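Local structure of epoxide hydrolase (Aspergillus niger, 3G02) at residues Asn363-Ala371 / Asp388-Val396; Phe78-Gln87 / Phe122-Arg133. The protein probably catalyses the hydrolysis of epoxides, as an alpha/beta-hydrolase-fold epoxide hydrolase, here in an enantioselective form generated by directed evolution. The protein carries 9 engineered substitutions. One frame throughout, in Å; residues are numbered along the deposited sequence. Where two conformers were deposited one is given.

Interaction 1. Residues Asn363-Ala371 / Asp388-Val396; sequences NLVFFRDHA and DLTAFVEQV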
loop_
_atom_site.group_PDB
_atom_site.type_symbol
_atom_site.label_atom_id
_atom_site.label_comp_id
_atom_site.label_asym_id
_atom_site.label_seq_id
_atom_site.Cartn_x
_atom_site.Cartn_y
_atom_site.Cartn_z
ATOM N N ASN A 363 20.823 -28.358 4.234
ATOM C CA ASN A 363 21.421 -29.568 3.683
ATOM C C ASN A 363 20.797 -29.851 2.313
ATOM O O ASN A 363 19.984 -30.769 2.156
ATOM C CB ASN A 363 21.217 -30.728 4.670
ATOM C CG ASN A 363 21.756 -32.058 4.158
ATOM O OD1 ASN A 363 22.717 -32.110 3.383
ATOM N ND2 ASN A 363 21.129 -33.144 4.593
ATOM N N LEU A 364 21.187 -29.040 1.332
ATOM C CA LEU A 364 20.596 -29.081 -0.003
ATOM C C LEU A 364 21.102 -30.285 -0.790
ATOM O O LEU A 364 22.190 -30.249 -1.371
ATOM C CB LEU A 364 20.864 -27.772 -0.758
ATOM C CG LEU A 364 20.188 -27.590 -2.122
ATOM C CD1 LEU A 364 18.683 -27.393 -1.970
ATOM C CD2 LEU A 364 20.809 -26.426 -2.873
ATOM N N VAL A 365 20.297 -31.343 -0.797
ATOM C CA VAL A 365 20.664 -32.610 -1.437
ATOM C C VAL A 365 19.961 -32.785 -2.781
ATOM O O VAL A 365 20.221 -33.742 -3.514
ATOM C CB VAL A 365 20.336 -33.822 -0.523
ATOM C CG1 VAL A 365 21.191 -33.792 0.743
ATOM C CG2 VAL A 365 18.850 -33.863 -0.171
ATOM N N PHE A 366 19.073 -31.847 -3.101
ATOM C CA PHE A 366 18.224 -31.949 -4.282
ATOM C C PHE A 366 17.968 -30.550 -4.827
ATOM O O PHE A 366 17.499 -29.671 -4.105
ATOM C CB PHE A 366 16.913 -32.644 -3.901
ATOM C CG PHE A 366 15.932 -32.798 -5.032
ATOM C CD1 PHE A 366 15.041 -31.772 -5.350
ATOM C CD2 PHE A 366 15.863 -33.988 -5.750
ATOM C CE1 PHE A 366 14.122 -31.921 -6.379
ATOM C CE2 PHE A 366 14.945 -34.145 -6.783
ATOM C CZ PHE A 366 14.073 -33.112 -7.097
ATOM N N PHE A 367 18.296 -30.351 -6.099
ATOM C CA PHE A 367 18.056 -29.079 -6.770
ATOM C C PHE A 367 17.627 -29.330 -8.204
ATOM O O PHE A 367 18.226 -30.144 -8.908
ATOM C CB PHE A 367 19.311 -28.199 -6.739
ATOM C CG PHE A 367 19.099 -26.813 -7.289
ATOM C CD1 PHE A 367 18.690 -25.774 -6.457
ATOM C CD2 PHE A 367 19.312 -26.543 -8.639
ATOM C CE1 PHE A 367 18.491 -24.489 -6.963
ATOM C CE2 PHE A 367 19.117 -25.262 -9.152
ATOM C CZ PHE A 367 18.708 -24.234 -8.311
ATOM N N ARG A 368 16.577 -28.633 -8.627
ATOM C CA ARG A 368 16.119 -28.693 -10.012
ATOM C C ARG A 368 15.857 -27.292 -10.538
ATOM O O ARG A 368 15.142 -26.508 -9.905
ATOM C CB ARG A 368 14.843 -29.533 -10.143
ATOM C CG ARG A 368 14.980 -31.002 -9.760
ATOM C CD ARG A 368 15.554 -31.855 -10.886
ATOM N NE ARG A 368 15.564 -33.281 -10.546
ATOM C CZ ARG A 368 16.535 -33.893 -9.867
ATOM N NH1 ARG A 368 17.595 -33.217 -9.439
ATOM N NH2 ARG A 368 16.444 -35.192 -9.613
ATOM N N ASP A 369 16.464 -26.994 -11.688
ATOM C CA ASP A 369 16.224 -25.773 -12.453
ATOM C C ASP A 369 15.098 -26.004 -13.451
ATOM O O ASP A 369 14.856 -27.143 -13.867
ATOM C CB ASP A 369 17.484 -25.381 -13.234
ATOM C CG ASP A 369 18.426 -24.497 -12.440
ATOM O OD1 ASP A 369 17.954 -23.548 -11.776
ATOM O OD2 ASP A 369 19.649 -24.738 -12.499
ATOM N N HIS A 370 14.412 -24.930 -13.837
ATOM C CA HIS A 370 13.448 -25.004 -14.923
ATOM C C HIS A 370 13.594 -23.808 -15.842
ATOM O O HIS A 370 13.980 -22.722 -15.404
ATOM C CB HIS A 370 12.029 -25.135 -14.375
ATOM C CG HIS A 370 11.825 -26.376 -13.567
ATOM N ND1 HIS A 370 11.594 -27.607 -14.142
ATOM C CD2 HIS A 370 11.868 -26.586 -12.230
ATOM C CE1 HIS A 370 11.479 -28.518 -13.193
ATOM N NE2 HIS A 370 11.642 -27.925 -12.024
ATOM N N ALA A 371 13.305 -24.030 -17.121
ATOM C CA ALA A 371 13.488 -23.018 -18.155
ATOM C C ALA A 371 12.377 -21.973 -18.159
ATOM O O ALA A 371 12.579 -20.848 -18.624
ATOM C CB ALA A 371 13.597 -23.677 -19.521
ATOM N N ASP A 388 9.220 -32.927 -9.563
ATOM C CA ASP A 388 10.319 -32.604 -8.650
ATOM C C ASP A 388 10.058 -33.124 -7.245
ATOM O O ASP A 388 10.936 -33.738 -6.637
ATOM C CB ASP A 388 10.556 -31.096 -8.590
ATOM C CG ASP A 388 11.184 -30.545 -9.853
ATOM O OD1 ASP A 388 11.402 -31.314 -10.820
ATOM O OD2 ASP A 388 11.453 -29.325 -9.875
ATOM N N LEU A 389 8.851 -32.884 -6.735
ATOM C CA LEU A 389 8.488 -33.343 -5.391
ATOM C C LEU A 389 8.600 -34.856 -5.288
ATOM O O LEU A 389 9.184 -35.369 -4.333
ATOM C CB LEU A 389 7.079 -32.885 -4.994
ATOM C CG LEU A 389 6.539 -33.390 -3.644
ATOM C CD1 LEU A 389 7.384 -32.890 -2.462
ATOM C CD2 LEU A 389 5.072 -33.011 -3.465
ATOM N N THR A 390 8.043 -35.555 -6.275
ATOM C CA THR A 390 8.074 -37.019 -6.309
ATOM C C THR A 390 9.512 -37.535 -6.307
ATOM O O THR A 390 9.850 -38.432 -5.531
ATOM C CB THR A 390 7.313 -37.563 -7.530
ATOM O OG1 THR A 390 5.952 -37.126 -7.476
ATOM C CG2 THR A 390 7.340 -39.085 -7.540
ATOM N N ALA A 391 10.354 -36.954 -7.159
ATOM C CA ALA A 391 11.772 -37.323 -7.221
ATOM C C ALA A 391 12.484 -37.059 -5.895
ATOM O O ALA A 391 13.313 -37.864 -5.456
ATOM C CB ALA A 391 12.464 -36.597 -8.362
ATOM N N PHE A 392 12.148 -35.941 -5.254
ATOM C CA PHE A 392 12.742 -35.574 -3.968
ATOM C C PHE A 392 12.399 -36.596 -2.883
ATOM O O PHE A 392 13.283 -37.038 -2.145
ATOM C CB PHE A 392 12.292 -34.165 -3.556
ATOM C CG PHE A 392 12.743 -33.753 -2.177
ATOM C CD1 PHE A 392 14.077 -33.442 -1.925
ATOM C CD2 PHE A 392 11.827 -33.667 -1.131
ATOM C CE1 PHE A 392 14.492 -33.059 -0.649
ATOM C CE2 PHE A 392 12.231 -33.288 0.144
ATOM C CZ PHE A 392 13.565 -32.981 0.385
ATOM N N VAL A 393 11.124 -36.972 -2.798
ATOM C CA VAL A 393 10.660 -37.949 -1.810
ATOM C C VAL A 393 11.334 -39.303 -2.041
ATOM O O VAL A 393 11.819 -39.929 -1.098
ATOM C CB VAL A 393 9.116 -38.108 -1.819
ATOM C CG1 VAL A 393 8.678 -39.168 -0.818
ATOM C CG2 VAL A 393 8.428 -36.777 -1.512
ATOM N N GLU A 394 11.377 -39.735 -3.301
ATOM C CA GLU A 394 12.029 -40.995 -3.669
ATOM C C GLU A 394 13.496 -41.025 -3.244
ATOM O O GLU A 394 13.997 -42.061 -2.800
ATOM C CB GLU A 394 11.900 -41.254 -5.173
ATOM C CG GLU A 394 10.501 -41.674 -5.606
ATOM C CD GLU A 394 10.342 -41.773 -7.116
ATOM O OE1 GLU A 394 11.293 -41.429 -7.854
ATOM O OE2 GLU A 394 9.255 -42.192 -7.569
ATOM N N GLN A 395 14.171 -39.884 -3.366
ATOM C CA GLN A 395 15.580 -39.767 -3.004
ATOM C C GLN A 395 15.821 -39.829 -1.494
ATOM O O GLN A 395 16.754 -40.502 -1.045
ATOM C CB GLN A 395 16.183 -38.480 -3.584
ATOM C CG GLN A 395 17.675 -38.308 -3.306
ATOM C CD GLN A 395 18.235 -36.985 -3.790
ATOM O OE1 GLN A 395 18.950 -36.300 -3.058
ATOM N NE2 GLN A 395 17.922 -36.622 -5.031
ATOM N N VAL A 396 14.983 -39.142 -0.718
ATOM C CA VAL A 396 15.299 -38.879 0.694
ATOM C C VAL A 396 14.520 -39.681 1.751
ATOM O O VAL A 396 14.950 -39.750 2.903
ATOM C CB VAL A 396 15.233 -37.352 1.040
ATOM C CG1 VAL A 396 16.027 -36.522 0.033
ATOM C CG2 VAL A 396 13.787 -36.857 1.129
HETATM O O HOH W 1 12.815 -33.911 -11.210
#
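The ring of Phe366 packs against Phe392 on the helix. In this alpha/beta hydrolase fold, strand 362-369 is the last strand of the central sheet, and helix 382-396, the final modelled helix, runs back across it. The short segment axes come within 9.4 Å and make an angle of 144°. Phe392 CB sits over the centre of the Phe366 ring, 3.9 Å from its centroid and only 4° off the normal, a CH-pi contact. Phe366 gets there with CG anti to its own backbone N, which carries the ring up against the helix. The Phe392 ring turns its edge to the Phe366 face in an offset edge-to-face pair, with the planes steeply inclined. Ala391 CB touches the same ring obliquely, 3.8 Å from Phe366 CE2. Toward the start of the strand segment, Val365 CG2 meets Val396 CG1. Beyond these apolar contacts, His213 of strand 209-214, two strands in from 362-369, touches both Phe366 and Asp388.

Polar contacts take over toward the strand end. The guanidinium of Arg368 is turned nearly perpendicular to the Asp388 carboxylate. Water 1 joins the two, accepting from Arg368 NE and donating to Asp388 OD1. The other carboxylate oxygen is shared: Ser344 OG also bonds to OD2. The His370 ring stacks on Phe346 and presents its edge to Asp388. Its NE2 donates to the syn side of Asp388 OD2 at 2.6 Å, with an N-H...O angle of 169°.

Interaction 2. Residues Phe78-Gln87 / Phe122-Arg133; sequences FEARLNSFPQ and FVEFYPILQLFR
Phe78 meets Val123 at its ring edge, where CE1 lies 4.0 Å from Val123 CG1. One turn of helix later, Arg81 runs past Tyr126 in the opposite direction, its guanidinium almost perpendicular to the tyrosine ring. Arg81 NH1 donates to water 2, which in turn donates to Val123 O. The backbone O of Arg81 accepts from both Ser84 OG and Ser84 N. Leu82 sends CD2 across Val123 at about a right angle, 3.5 Å from CG2. Its carbonyl oxygen takes the Tyr126 hydroxyl: OH donates to Leu82 O at 2.7 Å, in the carbonyl plane and on a lone pair.

Leu82 also opens a type I beta turn that closes at Phe85. The turn leads from helix 75-82 of the N-terminal region to the first strand of the alpha/beta hydrolase sheet. On the other side of the contact, a 3-10 segment runs into helix 126-135, which follows strand 110-115 in the chain.

Ser84 O is gripped by Arg133. Arg133 NH1 gives Ser84 O a nearly straight bond of 2.6 Å, and NH2 adds a weak one. The same guanidinium lies flat on the Phe85 ring, with centres 3.7 Å apart and planes at 6°, a stacked cation-pi pair. Bending at chi3 (68°) turns the end of Arg133 onto this ring. Phe85 also points its edge at the face of Tyr126, Phe85 CD2 lying 3.5 Å from Tyr126 CE2, with the planes at 58°. Leu129 CB touches Phe85 CE1. Gln87 comes last: its OE1 accepts from His98 NE2 and lies 3.7 Å from Phe122 CE2.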
loop_
_atom_site.group_PDB
_atom_site.type_symbol
_atom_site.label_atom_id
_atom_site.label_comp_id
_atom_site.label_asym_id
_atom_site.label_seq_id
_atom_site.Cartn_x
_atom_site.Cartn_y
_atom_site.Cartn_z
ATOM N N PHE A 78 -16.979 -23.125 -10.348
ATOM C CA PHE A 78 -15.749 -23.107 -9.565
ATOM C C PHE A 78 -15.944 -23.793 -8.216
ATOM O O PHE A 78 -15.110 -24.597 -7.797
ATOM C CB PHE A 78 -15.254 -21.670 -9.383
ATOM C CG PHE A 78 -14.037 -21.542 -8.504
ATOM C CD1 PHE A 78 -12.845 -22.193 -8.818
ATOM C CD2 PHE A 78 -14.082 -20.744 -7.367
ATOM C CE1 PHE A 78 -11.721 -22.057 -8.000
ATOM C CE2 PHE A 78 -12.966 -20.602 -6.546
ATOM C CZ PHE A 78 -11.785 -21.260 -6.863
ATOM N N GLU A 79 -17.054 -23.478 -7.550
ATOM C CA GLU A 79 -17.409 -24.114 -6.286
ATOM C C GLU A 79 -17.508 -25.633 -6.445
ATOM O O GLU A 79 -17.031 -26.381 -5.593
ATOM C CB GLU A 79 -18.725 -23.545 -5.768
ATOM C CG GLU A 79 -19.131 -24.016 -4.394
ATOM C CD GLU A 79 -20.405 -23.348 -3.935
ATOM O OE1 GLU A 79 -21.477 -23.664 -4.498
ATOM O OE2 GLU A 79 -20.334 -22.494 -3.028
ATOM N N ALA A 80 -18.108 -26.080 -7.548
ATOM C CA ALA A 80 -18.196 -27.511 -7.837
ATOM C C ALA A 80 -16.814 -28.142 -7.990
ATOM O O ALA A 80 -16.582 -29.264 -7.527
ATOM C CB ALA A 80 -19.040 -27.756 -9.076
ATOM N N ARG A 81 -15.896 -27.412 -8.622
ATOM C CA ARG A 81 -14.510 -27.861 -8.742
ATOM C C ARG A 81 -13.837 -27.953 -7.369
ATOM O O ARG A 81 -13.125 -28.916 -7.087
ATOM C CB ARG A 81 -13.713 -26.945 -9.676
ATOM C CG ARG A 81 -12.304 -27.438 -9.975
ATOM C CD ARG A 81 -11.707 -26.734 -11.186
ATOM N NE ARG A 81 -11.295 -25.361 -10.897
ATOM C CZ ARG A 81 -10.121 -25.014 -10.368
ATOM N NH1 ARG A 81 -9.225 -25.940 -10.048
ATOM N NH2 ARG A 81 -9.844 -23.736 -10.155
ATOM N N LEU A 82 -14.069 -26.958 -6.517
ATOM C CA LEU A 82 -13.567 -27.005 -5.140
ATOM C C LEU A 82 -14.018 -28.288 -4.442
ATOM O O LEU A 82 -13.220 -28.980 -3.803
ATOM C CB LEU A 82 -14.027 -25.776 -4.346
ATOM C CG LEU A 82 -13.512 -24.401 -4.788
ATOM C CD1 LEU A 82 -13.960 -23.333 -3.809
ATOM C CD2 LEU A 82 -12.008 -24.410 -4.897
ATOM N N ASN A 83 -15.300 -28.608 -4.608
ATOM C CA ASN A 83 -15.920 -29.751 -3.946
ATOM C C ASN A 83 -15.643 -31.099 -4.617
ATOM O O ASN A 83 -16.122 -32.135 -4.148
ATOM C CB ASN A 83 -17.423 -29.505 -3.805
ATOM C CG ASN A 83 -17.740 -28.386 -2.827
ATOM O OD1 ASN A 83 -17.006 -28.163 -1.862
ATOM N ND2 ASN A 83 -18.837 -27.679 -3.072
ATOM N N SER A 84 -14.851 -31.080 -5.689
ATOM C CA SER A 84 -14.484 -32.303 -6.407
ATOM C C SER A 84 -13.389 -33.113 -5.712
ATOM O O SER A 84 -13.157 -34.269 -6.066
ATOM C CB SER A 84 -14.085 -31.994 -7.857
ATOM O OG SER A 84 -12.863 -31.281 -7.929
ATOM N N PHE A 85 -12.715 -32.505 -4.735
ATOM C CA PHE A 85 -11.682 -33.182 -3.956
ATOM C C PHE A 85 -12.107 -33.273 -2.496
ATOM O O PHE A 85 -12.902 -32.449 -2.039
ATOM C CB PHE A 85 -10.345 -32.438 -4.067
ATOM C CG PHE A 85 -9.666 -32.613 -5.393
ATOM C CD1 PHE A 85 -8.762 -33.652 -5.599
ATOM C CD2 PHE A 85 -9.933 -31.740 -6.445
ATOM C CE1 PHE A 85 -8.136 -33.816 -6.832
ATOM C CE2 PHE A 85 -9.308 -31.896 -7.681
ATOM C CZ PHE A 85 -8.408 -32.934 -7.871
ATOM N N PRO A 86 -11.593 -34.281 -1.761
ATOM C CA PRO A 86 -11.915 -34.367 -0.334
ATOM C C PRO A 86 -11.458 -33.117 0.413
ATOM O O PRO A 86 -10.311 -32.693 0.260
ATOM C CB PRO A 86 -11.117 -35.589 0.141
ATOM C CG PRO A 86 -10.926 -36.412 -1.100
ATOM C CD PRO A 86 -10.722 -35.394 -2.187
ATOM N N GLN A 87 -12.372 -32.524 1.177
ATOM C CA GLN A 87 -12.053 -31.416 2.079
ATOM C C GLN A 87 -12.582 -31.728 3.466
ATOM O O GLN A 87 -13.616 -32.393 3.614
ATOM C CB GLN A 87 -12.700 -30.112 1.623
ATOM C CG GLN A 87 -12.314 -29.609 0.248
ATOM C CD GLN A 87 -13.127 -28.393 -0.122
ATOM O OE1 GLN A 87 -12.753 -27.269 0.200
ATOM N NE2 GLN A 87 -14.259 -28.609 -0.780
ATOM N N PHE A 122 -5.256 -23.072 -0.712
ATOM C CA PHE A 122 -5.243 -24.512 -0.959
ATOM C C PHE A 122 -5.546 -24.880 -2.418
ATOM O O PHE A 122 -5.050 -25.896 -2.927
ATOM C CB PHE A 122 -6.219 -25.227 -0.009
ATOM C CG PHE A 122 -7.673 -25.027 -0.350
ATOM C CD1 PHE A 122 -8.329 -23.846 -0.013
ATOM C CD2 PHE A 122 -8.392 -26.027 -1.007
ATOM C CE1 PHE A 122 -9.667 -23.662 -0.331
ATOM C CE2 PHE A 122 -9.731 -25.852 -1.330
ATOM C CZ PHE A 122 -10.376 -24.669 -0.991
ATOM N N VAL A 123 -6.327 -24.027 -3.077
ATOM C CA VAL A 123 -6.774 -24.245 -4.451
ATOM C C VAL A 123 -5.593 -24.310 -5.418
ATOM O O VAL A 123 -5.639 -25.022 -6.420
ATOM C CB VAL A 123 -7.768 -23.142 -4.892
ATOM C CG1 VAL A 123 -8.328 -23.425 -6.285
ATOM C CG2 VAL A 123 -8.903 -23.027 -3.889
ATOM N N GLU A 124 -4.529 -23.577 -5.108
ATOM C CA GLU A 124 -3.343 -23.579 -5.957
ATOM C C GLU A 124 -2.781 -24.972 -6.208
ATOM O O GLU A 124 -2.088 -25.191 -7.205
ATOM C CB GLU A 124 -2.257 -22.705 -5.354
ATOM C CG GLU A 124 -2.586 -21.243 -5.376
ATOM C CD GLU A 124 -1.466 -20.400 -4.819
ATOM O OE1 GLU A 124 -0.893 -20.779 -3.776
ATOM O OE2 GLU A 124 -1.161 -19.354 -5.422
ATOM N N PHE A 125 -3.058 -25.903 -5.299
ATOM C CA PHE A 125 -2.547 -27.261 -5.428
ATOM C C PHE A 125 -3.501 -28.224 -6.119
ATOM O O PHE A 125 -3.167 -29.394 -6.301
ATOM C CB PHE A 125 -2.106 -27.799 -4.060
ATOM C CG PHE A 125 -0.875 -27.127 -3.526
ATOM C CD1 PHE A 125 0.381 -27.475 -4.011
ATOM C CD2 PHE A 125 -0.968 -26.128 -2.557
ATOM C CE1 PHE A 125 1.532 -26.849 -3.539
ATOM C CE2 PHE A 125 0.174 -25.498 -2.075
ATOM C CZ PHE A 125 1.427 -25.859 -2.565
ATOM N N TYR A 126 -4.677 -27.735 -6.511
ATOM C CA TYR A 126 -5.666 -28.585 -7.179
ATOM C C TYR A 126 -5.168 -29.210 -8.493
ATOM O O TYR A 126 -5.374 -30.402 -8.699
ATOM C CB TYR A 126 -7.009 -27.863 -7.354
ATOM C CG TYR A 126 -7.978 -28.099 -6.206
ATOM C CD1 TYR A 126 -7.529 -28.169 -4.880
ATOM C CD2 TYR A 126 -9.345 -28.240 -6.444
ATOM C CE1 TYR A 126 -8.416 -28.386 -3.828
ATOM C CE2 TYR A 126 -10.237 -28.450 -5.397
ATOM C CZ TYR A 126 -9.765 -28.528 -4.098
ATOM O OH TYR A 126 -10.651 -28.738 -3.066
ATOM N N PRO A 127 -4.514 -28.425 -9.381
ATOM C CA PRO A 127 -3.929 -29.081 -10.558
ATOM C C PRO A 127 -3.009 -30.260 -10.226
ATOM O O PRO A 127 -3.081 -31.294 -10.897
ATOM C CB PRO A 127 -3.163 -27.941 -11.241
ATOM C CG PRO A 127 -3.987 -26.737 -10.907
ATOM C CD PRO A 127 -4.329 -26.960 -9.450
ATOM N N ILE A 128 -2.179 -30.122 -9.192
ATOM C CA ILE A 128 -1.302 -31.219 -8.766
ATOM C C ILE A 128 -2.095 -32.396 -8.179
ATOM O O ILE A 128 -1.822 -33.556 -8.499
ATOM C CB ILE A 128 -0.187 -30.727 -7.807
ATOM C CG1 ILE A 128 0.864 -29.942 -8.602
ATOM C CG2 ILE A 128 0.446 -31.902 -7.041
ATOM C CD1 ILE A 128 1.936 -29.277 -7.764
ATOM N N LEU A 129 -3.080 -32.102 -7.336
ATOM C CA LEU A 129 -3.957 -33.153 -6.814
ATOM C C LEU A 129 -4.645 -33.921 -7.942
ATOM O O LEU A 129 -4.761 -35.152 -7.884
ATOM C CB LEU A 129 -4.990 -32.585 -5.832
ATOM C CG LEU A 129 -4.464 -31.979 -4.525
ATOM C CD1 LEU A 129 -5.638 -31.594 -3.639
ATOM C CD2 LEU A 129 -3.518 -32.926 -3.793
ATOM N N GLN A 130 -5.083 -33.199 -8.972
ATOM C CA GLN A 130 -5.739 -33.817 -10.124
ATOM C C GLN A 130 -4.803 -34.783 -10.845
ATOM O O GLN A 130 -5.204 -35.898 -11.188
ATOM C CB GLN A 130 -6.266 -32.748 -11.087
ATOM C CG GLN A 130 -6.991 -33.313 -12.321
ATOM C CD GLN A 130 -8.265 -34.083 -11.976
ATOM O OE1 GLN A 130 -8.960 -33.765 -11.009
ATOM N NE2 GLN A 130 -8.580 -35.091 -12.781
ATOM N N LEU A 131 -3.556 -34.366 -11.048
ATOM C CA LEU A 131 -2.565 -35.227 -11.681
ATOM C C LEU A 131 -2.385 -36.519 -10.885
ATOM O O LEU A 131 -2.374 -37.608 -11.460
ATOM C CB LEU A 131 -1.231 -34.498 -11.847
ATOM C CG LEU A 131 -1.183 -33.329 -12.837
ATOM C CD1 LEU A 131 0.105 -32.552 -12.653
ATOM C CD2 LEU A 131 -1.331 -33.798 -14.286
ATOM N N PHE A 132 -2.275 -36.398 -9.564
ATOM C CA PHE A 132 -2.146 -37.576 -8.709
ATOM C C PHE A 132 -3.353 -38.508 -8.794
ATOM O O PHE A 132 -3.187 -39.726 -8.911
ATOM C CB PHE A 132 -1.878 -37.179 -7.255
ATOM C CG PHE A 132 -0.425 -36.956 -6.948
ATOM C CD1 PHE A 132 0.449 -38.038 -6.837
ATOM C CD2 PHE A 132 0.075 -35.672 -6.764
ATOM C CE1 PHE A 132 1.801 -37.847 -6.550
ATOM C CE2 PHE A 132 1.424 -35.472 -6.473
ATOM C CZ PHE A 132 2.289 -36.560 -6.367
ATOM N N ARG A 133 -4.558 -37.938 -8.746
ATOM C CA ARG A 133 -5.793 -38.724 -8.808
ATOM C C ARG A 133 -5.966 -39.421 -10.162
ATOM O O ARG A 133 -6.553 -40.502 -10.239
ATOM C CB ARG A 133 -7.013 -37.851 -8.498
ATOM C CG ARG A 133 -8.314 -38.627 -8.367
ATOM C CD ARG A 133 -9.364 -37.840 -7.616
ATOM N NE ARG A 133 -9.839 -36.679 -8.368
ATOM C CZ ARG A 133 -10.752 -35.823 -7.914
ATOM N NH1 ARG A 133 -11.284 -35.998 -6.710
ATOM N NH2 ARG A 133 -11.129 -34.794 -8.662
HETATM O O HOH W 2 -6.709 -24.487 -9.061
#

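In the fold
Interaction 2 closes before interaction 1 opens along the chain, and their centres are about 24 Å apart. Both belong to the alpha/beta hydrolase core. Interaction 1 packs a helix on a sheet strand; interaction 2 joins helix 75-82 and the following turn to the 3-10 segment and helix 126-135. Interaction 2 lies near the end formed by strands 87-92 and 95-102. Interaction 1 includes strand 362-369, the outermost strand at the other end. Helices 126-135 and 382-396 connect them: Thr390 OG1 comes within 3.9 Å of Phe132 CZ, and Lys386 makes a cation-pi contact with Phe132. The two helices thus touch, and each also packs on strands of the sheet. Both contacts lie away from the predicted nucleophile Asp193.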